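Local structure of leucine aminopeptidase (Fimbriiglobus ruber, 7D1B) at residues E245-L259 and H287-V300. The protein probably converts N-terminal glutamine residues of peptides to pyroglutamate, as a zinc-dependent glutaminyl cyclase of the M28 peptidase family. Residues are numbered along the deposited sequence; the frame is centred on the assembly and turned at random.
Sequences EGYSLRGAPNLVAEL and HIALNEAGIPAVDV
Three donors converge on one carboxylate oxygen, Glu245 OE1, and one of them, the imidazole of His287, comes from segment 287-300. His287 NE2 lies 2.9 Å from Glu245 OE1 and meets it from above the carboxylate plane, ring and carboxylate standing 85° apart. Ser248 N and Ser248 OG are the other donors; the hydroxyl takes the anti lone pair. Glu245 is also the N-cap of helix 246-251: its chain, bent at chi2 (76°), turns the carboxylate back to the first amides, and OE2 accepts from Tyr247 N. Having donated to Glu245, Ser248 OG accepts from Asp299 N at 2.9 Å in an almost straight bond (178°), which fastens the helix to strand 297-300, an edge strand of the M28 sheet, paired with 225-232. Asp299 CB covers one face of the His287 ring; its side chain lies about 10 Å from the bound zinc ion. Farther out, Ile288 CD1 sits over a face of Tyr247, a CH-pi contact. Toward helix 253-259 the contact turns apolar: Val298 CG2 packs against Val256 CG2 (3.6 Å), Ala252 CB and Leu255. With three donors on OE1, and Tyr247 N and Val283 N on OE2, the buried carboxylate is probably ionised, and hydrogen bonds through Ser248 link cap, histidine and strand.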
ATOM      1  N   GLU A 245       1.621 -14.287   5.263  1.00 17.90           N
ATOM      2  CA  GLU A 245       0.332 -14.880   4.904  1.00 19.78           C
ATOM      3  C   GLU A 245       0.427 -15.647   3.607  1.00 17.58           C
ATOM      4  O   GLU A 245       1.387 -15.508   2.847  1.00 15.11           O
ATOM      5  CB  GLU A 245      -0.903 -13.969   4.957  1.00 19.05           C
ATOM      6  CG  GLU A 245      -1.006 -12.866   3.898  1.00 17.03           C
ATOM      7  CD  GLU A 245      -1.408 -13.357   2.501  1.00 13.90           C
ATOM      8  OE1 GLU A 245      -0.722 -12.963   1.542  1.00 12.80           O
ATOM      9  OE2 GLU A 245      -2.368 -14.152   2.361  1.00 15.18           O
ATOM     10  N   GLY A 246      -0.563 -16.514   3.408  1.00 19.82           N
ATOM     11  CA  GLY A 246      -0.405 -17.594   2.461  1.00 19.91           C
ATOM     12  C   GLY A 246      -0.322 -17.157   1.016  1.00 16.20           C
ATOM     13  O   GLY A 246       0.424 -17.749   0.235  1.00 17.52           O
ATOM     14  N   TYR A 247      -1.124 -16.164   0.605  1.00 14.35           N
ATOM     15  CA  TYR A 247      -1.043 -15.798  -0.807  1.00 14.15           C
ATOM     16  C   TYR A 247       0.330 -15.233  -1.142  1.00 13.48           C
ATOM     17  O   TYR A 247       0.871 -15.497  -2.223  1.00 13.94           O
ATOM     18  CB  TYR A 247      -2.151 -14.823  -1.181  1.00 13.96           C
ATOM     19  CG  TYR A 247      -3.516 -15.449  -1.141  1.00 15.64           C
ATOM     20  CD1 TYR A 247      -3.908 -16.373  -2.098  1.00 20.31           C
ATOM     21  CD2 TYR A 247      -4.420 -15.102  -0.154  1.00 16.38           C
ATOM     22  CE1 TYR A 247      -5.184 -16.943  -2.069  1.00 22.42           C
ATOM     23  CE2 TYR A 247      -5.693 -15.658  -0.112  1.00 19.65           C
ATOM     24  CZ  TYR A 247      -6.058 -16.586  -1.065  1.00 22.57           C
ATOM     25  OH  TYR A 247      -7.315 -17.145  -1.025  1.00 27.42           O
ATOM     26  N   SER A 248       0.912 -14.474  -0.209  1.00 12.51           N
ATOM     27  CA  SER A 248       2.254 -13.922  -0.379  1.00 12.76           C
ATOM     28  C   SER A 248       3.293 -15.029  -0.427  1.00 11.97           C
ATOM     29  O   SER A 248       4.182 -15.028  -1.286  1.00 12.41           O
ATOM     30  CB  SER A 248       2.567 -13.017   0.806  1.00 12.79           C
ATOM     31  OG  SER A 248       1.675 -11.915   0.859  1.00 12.68           O
ATOM     32  N   LEU A 249       3.196 -15.986   0.502  1.00 12.54           N
ATOM     33  CA  LEU A 249       4.137 -17.103   0.512  1.00 13.35           C
ATOM     34  C   LEU A 249       4.062 -17.903  -0.781  1.00 13.76           C
ATOM     35  O   LEU A 249       5.093 -18.279  -1.352  1.00 14.04           O
ATOM     36  CB  LEU A 249       3.854 -18.030   1.695  1.00 13.88           C
ATOM     37  CG  LEU A 249       4.297 -17.512   3.051  1.00 13.41           C
ATOM     38  CD1 LEU A 249       3.655 -18.331   4.154  1.00 15.57           C
ATOM     39  CD2 LEU A 249       5.814 -17.486   3.172  1.00 15.04           C
ATOM     40  N   ARG A 250       2.850 -18.187  -1.256  1.00 14.71           N
ATOM     41  CA  ARG A 250       2.717 -19.023  -2.442  1.00 15.21           C
ATOM     42  C   ARG A 250       3.111 -18.268  -3.699  1.00 15.16           C
ATOM     43  O   ARG A 250       3.696 -18.847  -4.621  1.00 17.58           O
ATOM     44  CB  ARG A 250       1.293 -19.566  -2.540  1.00 17.41           C
ATOM     45  CG  ARG A 250       1.005 -20.594  -1.445  1.00 20.73           C
ATOM     46  CD  ARG A 250      -0.353 -21.263  -1.612  1.00 23.51           C
ATOM     47  NE  ARG A 250      -1.460 -20.309  -1.524  1.00 24.06           N
ATOM     48  CZ  ARG A 250      -2.072 -19.964  -0.390  1.00 25.61           C
ATOM     49  NH1 ARG A 250      -1.701 -20.502   0.773  1.00 26.42           N
ATOM     50  NH2 ARG A 250      -3.063 -19.084  -0.419  1.00 27.37           N
ATOM     51  N   GLY A 251       2.796 -16.976  -3.764  1.00 14.02           N
ATOM     52  CA  GLY A 251       3.029 -16.230  -4.983  1.00 14.65           C
ATOM     53  C   GLY A 251       4.428 -15.684  -5.118  1.00 13.74           C
ATOM     54  O   GLY A 251       4.873 -15.440  -6.242  1.00 15.32           O
ATOM     55  N   ALA A 252       5.136 -15.493  -4.005  1.00 13.13           N
ATOM     56  CA  ALA A 252       6.378 -14.727  -4.066  1.00 13.17           C
ATOM     57  C   ALA A 252       7.397 -15.218  -3.041  1.00 12.54           C
ATOM     58  O   ALA A 252       7.899 -14.426  -2.232  1.00 12.40           O
ATOM     59  CB  ALA A 252       6.057 -13.250  -3.850  1.00 13.91           C
ATOM     60  N   PRO A 253       7.772 -16.507  -3.067  1.00 13.19           N
ATOM     61  CA  PRO A 253       8.691 -17.014  -2.033  1.00 13.74           C
ATOM     62  C   PRO A 253      10.014 -16.283  -1.969  1.00 12.52           C
ATOM     63  O   PRO A 253      10.503 -16.014  -0.862  1.00 13.19           O
ATOM     64  CB  PRO A 253       8.861 -18.493  -2.402  1.00 15.14           C
ATOM     65  CG  PRO A 253       8.413 -18.600  -3.847  1.00 16.82           C
ATOM     66  CD  PRO A 253       7.368 -17.541  -4.034  1.00 14.91           C
ATOM     67  N   ASN A 254      10.631 -15.966  -3.112  1.00 13.37           N
ATOM     68  CA  ASN A 254      11.924 -15.288  -3.040  1.00 13.72           C
ATOM     69  C   ASN A 254      11.791 -13.843  -2.596  1.00 12.65           C
ATOM     70  O   ASN A 254      12.713 -13.308  -1.964  1.00 13.73           O
ATOM     71  CB  ASN A 254      12.696 -15.369  -4.356  1.00 15.82           C
ATOM     72  CG  ASN A 254      14.093 -14.662  -4.235  0.59 13.89           C
ATOM     73  OD1 ASN A 254      14.970 -15.152  -3.526  0.59 14.61           O
ATOM     74  ND2 ASN A 254      14.263 -13.496  -4.864  0.59 16.54           N
ATOM     75  N   LEU A 255      10.676 -13.189  -2.940  1.00 12.22           N
ATOM     76  CA  LEU A 255      10.442 -11.830  -2.470  1.00 12.36           C
ATOM     77  C   LEU A 255      10.289 -11.819  -0.953  1.00 11.72           C
ATOM     78  O   LEU A 255      10.892 -10.984  -0.271  1.00 12.25           O
ATOM     79  CB  LEU A 255       9.217 -11.249  -3.188  1.00 12.70           C
ATOM     80  CG  LEU A 255       9.165  -9.736  -3.378  1.00 14.82           C
ATOM     81  CD1 LEU A 255       7.920  -9.403  -4.174  1.00 15.05           C
ATOM     82  CD2 LEU A 255       9.232  -8.923  -2.120  1.00 17.30           C
ATOM     83  N   VAL A 256       9.494 -12.748  -0.407  1.00 11.87           N
ATOM     84  CA  VAL A 256       9.395 -12.854   1.044  1.00 11.62           C
ATOM     85  C   VAL A 256      10.782 -13.036   1.651  1.00 11.13           C
ATOM     86  O   VAL A 256      11.157 -12.357   2.619  1.00 11.63           O
ATOM     87  CB  VAL A 256       8.447 -13.997   1.455  1.00 11.81           C
ATOM     88  CG1 VAL A 256       8.457 -14.157   2.970  1.00 12.93           C
ATOM     89  CG2 VAL A 256       7.023 -13.743   0.977  1.00 13.12           C
ATOM     90  N   ALA A 257      11.568 -13.975   1.103  1.00 11.36           N
ATOM     91  CA  ALA A 257      12.896 -14.219   1.667  1.00 11.74           C
ATOM     92  C   ALA A 257      13.750 -12.955   1.653  1.00 11.51           C
ATOM     93  O   ALA A 257      14.415 -12.638   2.644  1.00 12.12           O
ATOM     94  CB  ALA A 257      13.598 -15.349   0.910  1.00 12.77           C
ATOM     95  N   GLU A 258      13.777 -12.230   0.530  1.00 12.01           N
ATOM     96  CA  GLU A 258      14.586 -11.010   0.453  1.00 11.97           C
ATOM     97  C   GLU A 258      14.117  -9.969   1.449  1.00 11.79           C
ATOM     98  O   GLU A 258      14.935  -9.336   2.123  1.00 12.06           O
ATOM     99  CB  GLU A 258      14.549 -10.420  -0.955  1.00 13.75           C
ATOM    100  CG  GLU A 258      15.380 -11.207  -1.937  1.00 15.20           C
ATOM    101  CD  GLU A 258      15.463 -10.583  -3.311  1.00 16.50           C
ATOM    102  OE1 GLU A 258      14.737  -9.601  -3.585  1.00 16.31           O
ATOM    103  OE2 GLU A 258      16.281 -11.073  -4.128  1.00 19.51           O
ATOM    104  N   LEU A 259      12.798  -9.753   1.537  1.00 11.76           N
ATOM    105  CA  LEU A 259      12.288  -8.701   2.408  1.00 12.36           C
ATOM    106  C   LEU A 259      12.582  -9.011   3.866  1.00 11.19           C
ATOM    107  O   LEU A 259      13.017  -8.135   4.624  1.00 11.92           O
ATOM    108  CB  LEU A 259      10.796  -8.560   2.206  1.00 14.18           C
ATOM    109  CG  LEU A 259      10.245  -7.820   1.031  0.56 13.83           C
ATOM    110  CD1 LEU A 259       8.744  -8.011   1.091  0.56 14.79           C
ATOM    111  CD2 LEU A 259      10.594  -6.327   1.100  0.56 14.59           C
ATOM    112  N   HIS A 287      -2.776  -7.399  -3.377  1.00 11.45           N
ATOM    113  CA  HIS A 287      -1.687  -8.146  -4.001  1.00 11.66           C
ATOM    114  C   HIS A 287      -2.175  -9.358  -4.786  1.00 12.05           C
ATOM    115  O   HIS A 287      -1.413  -9.913  -5.579  1.00 13.20           O
ATOM    116  CB  HIS A 287      -0.659  -8.571  -2.960  1.00 12.00           C
ATOM    117  CG  HIS A 287      -1.190  -9.533  -1.951  1.00 11.80           C
ATOM    118  ND1 HIS A 287      -2.422  -9.382  -1.337  1.00 12.73           N
ATOM    119  CD2 HIS A 287      -0.639 -10.662  -1.445  1.00 12.49           C
ATOM    120  CE1 HIS A 287      -2.596 -10.387  -0.492  1.00 12.73           C
ATOM    121  NE2 HIS A 287      -1.524 -11.168  -0.528  1.00 12.70           N
ATOM    122  N   ILE A 288      -3.429  -9.777  -4.595  1.00 12.34           N
ATOM    123  CA  ILE A 288      -3.935 -10.951  -5.309  1.00 13.57           C
ATOM    124  C   ILE A 288      -3.939 -10.703  -6.811  1.00 12.85           C
ATOM    125  O   ILE A 288      -3.457 -11.522  -7.593  1.00 14.07           O
ATOM    126  CB  ILE A 288      -5.342 -11.314  -4.808  1.00 15.27           C
ATOM    127  CG1 ILE A 288      -5.324 -11.617  -3.305  1.00 16.10           C
ATOM    128  CG2 ILE A 288      -5.942 -12.459  -5.639  1.00 16.17           C
ATOM    129  CD1 ILE A 288      -4.559 -12.849  -2.940  1.00 19.74           C
ATOM    130  N   ALA A 289      -4.460  -9.548  -7.235  1.00 13.00           N
ATOM    131  CA  ALA A 289      -4.536  -9.289  -8.669  1.00 13.51           C
ATOM    132  C   ALA A 289      -3.146  -9.219  -9.276  1.00 12.88           C
ATOM    133  O   ALA A 289      -2.934  -9.644 -10.419  1.00 13.82           O
ATOM    134  CB  ALA A 289      -5.282  -7.986  -8.930  1.00 14.91           C
ATOM    135  N   LEU A 290      -2.172  -8.689  -8.521  1.00 12.29           N
ATOM    136  CA  LEU A 290      -0.798  -8.602  -9.018  1.00 12.09           C
ATOM    137  C   LEU A 290      -0.197  -9.988  -9.207  1.00 12.42           C
ATOM    138  O   LEU A 290       0.352 -10.292 -10.274  1.00 13.30           O
ATOM    139  CB  LEU A 290       0.058  -7.747  -8.067  1.00 12.87           C
ATOM    140  CG  LEU A 290      -0.444  -6.329  -7.807  1.00 13.84           C
ATOM    141  CD1 LEU A 290       0.496  -5.627  -6.839  1.00 14.73           C
ATOM    142  CD2 LEU A 290      -0.543  -5.544  -9.089  1.00 16.01           C
ATOM    143  N   ASN A 291      -0.340 -10.860  -8.201  1.00 12.74           N
ATOM    144  CA  ASN A 291       0.142 -12.232  -8.351  1.00 13.47           C
ATOM    145  C   ASN A 291      -0.522 -12.924  -9.533  1.00 14.32           C
ATOM    146  O   ASN A 291       0.143 -13.642 -10.297  1.00 15.24           O
ATOM    147  CB  ASN A 291      -0.107 -13.030  -7.069  1.00 13.58           C
ATOM    148  CG  ASN A 291       0.946 -12.760  -6.005  1.00 12.62           C
ATOM    149  OD1 ASN A 291       2.136 -13.044  -6.199  1.00 13.44           O
ATOM    150  ND2 ASN A 291       0.522 -12.220  -4.864  1.00 13.56           N
ATOM    151  N   GLU A 292      -1.833 -12.709  -9.717  1.00 13.89           N
ATOM    152  CA  GLU A 292      -2.540 -13.367 -10.811  1.00 15.76           C
ATOM    153  C   GLU A 292      -2.052 -12.877 -12.163  1.00 16.40           C
ATOM    154  O   GLU A 292      -2.165 -13.604 -13.157  1.00 19.41           O
ATOM    155  CB  GLU A 292      -4.044 -13.200 -10.625  1.00 17.05           C
ATOM    156  CG  GLU A 292      -4.539 -14.055  -9.445  1.00 20.56           C
ATOM    157  CD  GLU A 292      -6.021 -13.955  -9.161  1.00 25.76           C
ATOM    158  OE1 GLU A 292      -6.687 -13.087  -9.754  1.00 29.08           O
ATOM    159  OE2 GLU A 292      -6.514 -14.745  -8.328  1.00 28.83           O
ATOM    160  N   ALA A 293      -1.510 -11.660 -12.229  1.00 15.28           N
ATOM    161  CA  ALA A 293      -0.903 -11.131 -13.442  1.00 15.71           C
ATOM    162  C   ALA A 293       0.555 -11.535 -13.590  1.00 16.47           C
ATOM    163  O   ALA A 293       1.229 -11.043 -14.497  1.00 18.58           O
ATOM    164  CB  ALA A 293      -1.044  -9.610 -13.494  1.00 16.66           C
ATOM    165  N   GLY A 294       1.051 -12.426 -12.740  1.00 15.69           N
ATOM    166  CA  GLY A 294       2.424 -12.869 -12.853  1.00 16.76           C
ATOM    167  C   GLY A 294       3.450 -11.965 -12.218  1.00 15.75           C
ATOM    168  O   GLY A 294       4.641 -12.128 -12.496  1.00 18.19           O
ATOM    169  N   ILE A 295       3.032 -11.023 -11.379  1.00 14.05           N
ATOM    170  CA  ILE A 295       3.960 -10.175 -10.638  1.00 13.58           C
ATOM    171  C   ILE A 295       4.046 -10.735  -9.221  1.00 13.30           C
ATOM    172  O   ILE A 295       3.060 -10.638  -8.472  1.00 13.53           O
ATOM    173  CB  ILE A 295       3.483  -8.715 -10.601  1.00 13.62           C
ATOM    174  CG1 ILE A 295       3.212  -8.163 -12.013  1.00 14.29           C
ATOM    175  CG2 ILE A 295       4.489  -7.865  -9.818  1.00 14.47           C
ATOM    176  CD1 ILE A 295       2.477  -6.831 -11.999  1.00 15.68           C
ATOM    177  N   PRO A 296       5.179 -11.306  -8.805  1.00 13.09           N
ATOM    178  CA  PRO A 296       5.276 -11.772  -7.413  1.00 13.04           C
ATOM    179  C   PRO A 296       4.977 -10.611  -6.478  1.00 11.76           C
ATOM    180  O   PRO A 296       5.571  -9.538  -6.599  1.00 12.09           O
ATOM    181  CB  PRO A 296       6.729 -12.237  -7.301  1.00 14.48           C
ATOM    182  CG  PRO A 296       7.176 -12.524  -8.724  1.00 17.06           C
ATOM    183  CD  PRO A 296       6.427 -11.520  -9.564  1.00 14.38           C
ATOM    184  N   ALA A 297       4.024 -10.810  -5.562  1.00 11.60           N
ATOM    185  CA  ALA A 297       3.528  -9.700  -4.756  1.00 11.32           C
ATOM    186  C   ALA A 297       3.270 -10.158  -3.327  1.00 11.65           C
ATOM    187  O   ALA A 297       2.557 -11.143  -3.081  1.00 12.67           O
ATOM    188  CB  ALA A 297       2.264  -9.083  -5.360  1.00 12.10           C
ATOM    189  N   VAL A 298       3.846  -9.411  -2.386  1.00 11.12           N
ATOM    190  CA  VAL A 298       3.778  -9.720  -0.959  1.00 11.91           C
ATOM    191  C   VAL A 298       2.975  -8.646  -0.250  1.00 10.99           C
ATOM    192  O   VAL A 298       3.187  -7.450  -0.478  1.00 12.78           O
ATOM    193  CB  VAL A 298       5.199  -9.803  -0.367  1.00 12.60           C
ATOM    194  CG1 VAL A 298       5.175  -9.853   1.153  1.00 14.35           C
ATOM    195  CG2 VAL A 298       5.939 -10.968  -0.974  1.00 13.67           C
ATOM    196  N   ASP A 299       2.107  -9.081   0.664  1.00 11.50           N
ATOM    197  CA  ASP A 299       1.352  -8.187   1.539  1.00 11.42           C
ATOM    198  C   ASP A 299       2.103  -8.055   2.858  1.00 11.64           C
ATOM    199  O   ASP A 299       2.292  -9.047   3.572  1.00 13.94           O
ATOM    200  CB  ASP A 299      -0.048  -8.762   1.756  1.00 13.04           C
ATOM    201  CG  ASP A 299      -1.043  -7.748   2.279  1.00 13.67           C
ATOM    202  OD1 ASP A 299      -0.689  -6.577   2.544  1.00 13.50           O
ATOM    203  OD2 ASP A 299      -2.233  -8.165   2.395  1.00 14.85           O
ATOM    204  N   VAL A 300       2.560  -6.849   3.151  1.00 11.54           N
ATOM    205  CA  VAL A 300       3.219  -6.509   4.405  1.00 11.64           C
ATOM    206  C   VAL A 300       2.106  -5.956   5.290  1.00 11.79           C
ATOM    207  O   VAL A 300       1.638  -4.824   5.095  1.00 12.31           O
ATOM    208  CB  VAL A 300       4.363  -5.517   4.167  1.00 12.02           C
ATOM    209  CG1 VAL A 300       4.886  -4.979   5.500  1.00 14.26           C
ATOM    210  CG2 VAL A 300       5.470  -6.218   3.399  1.00 13.12           C
TER
HETATM  211  O   HOH W   1       2.705 -11.685   4.452  1.00 22.35           O
HETATM  212  O   HOH W   2       2.926 -14.800  -8.205  1.00 22.86           O